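Local coordinates for Alpha/beta hydrolase family protein (Bacillus anthracis, PDB 3OOS) that is probably a hydrolase of the alpha/beta fold family whose substrate is not defined here, at residues 268-271 against 272-275. Numbering follows the deposited sequence. Where two conformers were deposited one is given.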
loop_
_atom_site.group_PDB
_atom_site.type_symbol
_atom_site.label_atom_id
_atom_site.label_comp_id
_atom_site.label_asym_id
_atom_site.label_seq_id
_atom_site.Cartn_x
_atom_site.Cartn_y
_atom_site.Cartn_z
ATOM N N ASP A 268 -3.823 4.432 18.497
ATOM C CA ASP A 268 -2.821 4.368 19.566
ATOM C C ASP A 268 -1.854 3.206 19.379
ATOM O O ASP A 268 -0.639 3.385 19.487
ATOM C CB ASP A 268 -3.482 4.278 20.947
ATOM C CG ASP A 268 -4.138 5.583 21.377
ATOM O OD1 ASP A 268 -3.831 6.648 20.794
ATOM O OD2 ASP A 268 -4.957 5.541 22.323
ATOM N N LYS A 269 -2.391 2.019 19.099
ATOM C CA LYS A 269 -1.548 0.846 18.876
ATOM C C LYS A 269 -0.700 0.987 17.608
ATOM O O LYS A 269 0.461 0.569 17.588
ATOM C CB LYS A 269 -2.374 -0.441 18.845
ATOM C CG LYS A 269 -1.526 -1.705 18.758
ATOM C CD LYS A 269 -2.350 -2.959 18.972
ATOM C CE LYS A 269 -1.527 -4.200 18.666
ATOM N NZ LYS A 269 -2.154 -5.436 19.226
ATOM N N PHE A 270 -1.269 1.583 16.562
ATOM C CA PHE A 270 -0.498 1.806 15.339
ATOM C C PHE A 270 0.648 2.795 15.565
ATOM O O PHE A 270 1.734 2.623 15.011
ATOM C CB PHE A 270 -1.371 2.244 14.156
ATOM C CG PHE A 270 -0.689 2.078 12.828
ATOM C CD1 PHE A 270 -0.694 0.844 12.182
ATOM C CD2 PHE A 270 -0.008 3.141 12.237
ATOM C CE1 PHE A 270 -0.046 0.673 10.964
ATOM C CE2 PHE A 270 0.647 2.978 11.019
ATOM C CZ PHE A 270 0.623 1.745 10.379
ATOM N N ASN A 271 0.403 3.819 16.382
ATOM C CA ASN A 271 1.455 4.756 16.771
ATOM C C ASN A 271 2.594 4.054 17.500
ATOM O O ASN A 271 3.766 4.340 17.246
ATOM C CB ASN A 271 0.894 5.902 17.620
ATOM C CG ASN A 271 0.167 6.944 16.789
ATOM O OD1 ASN A 271 0.435 7.110 15.596
ATOM N ND2 ASN A 271 -0.759 7.664 17.420
ATOM N N GLN A 272 2.245 3.124 18.391
ATOM C CA GLN A 272 3.238 2.316 19.097
ATOM C C GLN A 272 4.019 1.454 18.106
ATOM O O GLN A 272 5.240 1.317 18.212
ATOM C CB GLN A 272 2.571 1.443 20.165
ATOM C CG GLN A 272 3.554 0.696 21.062
ATOM C CD GLN A 272 4.583 1.617 21.689
ATOM O OE1 GLN A 272 4.243 2.660 22.246
ATOM N NE2 GLN A 272 5.852 1.237 21.596
ATOM N N PHE A 273 3.303 0.884 17.134
ATOM C CA PHE A 273 3.927 0.095 16.075
ATOM C C PHE A 273 4.962 0.924 15.304
ATOM O O PHE A 273 6.078 0.460 15.071
ATOM C CB PHE A 273 2.872 -0.485 15.123
ATOM C CG PHE A 273 3.451 -1.086 13.868
ATOM C CD1 PHE A 273 4.059 -2.341 13.890
ATOM C CD2 PHE A 273 3.395 -0.389 12.661
ATOM C CE1 PHE A 273 4.601 -2.896 12.724
ATOM C CE2 PHE A 273 3.934 -0.933 11.499
ATOM C CZ PHE A 273 4.536 -2.192 11.530
ATOM N N VAL A 274 4.591 2.146 14.920
ATOM C CA VAL A 274 5.507 3.048 14.207
ATOM C C VAL A 274 6.781 3.282 15.024
ATOM O O VAL A 274 7.896 3.138 14.516
ATOM C CB VAL A 274 4.835 4.404 13.856
ATOM C CG1 VAL A 274 5.852 5.389 13.285
ATOM C CG2 VAL A 274 3.688 4.194 12.865
ATOM N N ASN A 275 6.607 3.627 16.298
ATOM C CA ASN A 275 7.743 3.825 17.193
ATOM C C ASN A 275 8.652 2.594 17.268
ATOM O O ASN A 275 9.880 2.722 17.320
ATOM C CB ASN A 275 7.257 4.215 18.591
ATOM C CG ASN A 275 8.382 4.698 19.478
ATOM O OD1 ASN A 275 8.967 5.753 19.236
ATOM N ND2 ASN A 275 8.697 3.924 20.507
#
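F270, F273 and V274 gather on one side of helix 267-276 and illustrate how an amphipathic helix packs its buried face. The two phenylalanines run alongside each other in the same direction, their ring centroids 5.5 Å apart and their planes inclined at 44°, an oblique pairing. CD2 of F273 rests over one face of the F270 ring, displaced from its centre and 4.0 Å from F270 CE1. Both rings leave the backbone with CG anti to N (chi1 -163° in F270, 169° in F273), which carries them off the same side of the helix. One turn on from F270, V274 sets its CG2 branch 3.8 Å from F270 CE2, and the same methyl lies 3.3 Å from F270 O. F270 O also accepts a hydrogen bond from V274 N, at 2.9 Å, one of four successive i to i+4 bonds, of which the last runs from N275 N to N271 O. Y227 meets both rings edge-to-face.

The other side of the helix is looser. D268 and Q272 are exposed, and between them only the backbone bond from Q272 N to D268 O joins the two residues. The Q272 chain bends at its second torsion, and its NE2 makes a weak hydrogen bond to OD1 of D276. At the flank, extended K269 carries its NZ to the carbonyl of K254 while F273 packs on T253 and F255, tying this amphipathic C-terminal helix to the outermost strand 250-255, as in the alpha/beta hydrolase fold, where helices flank the central sheet.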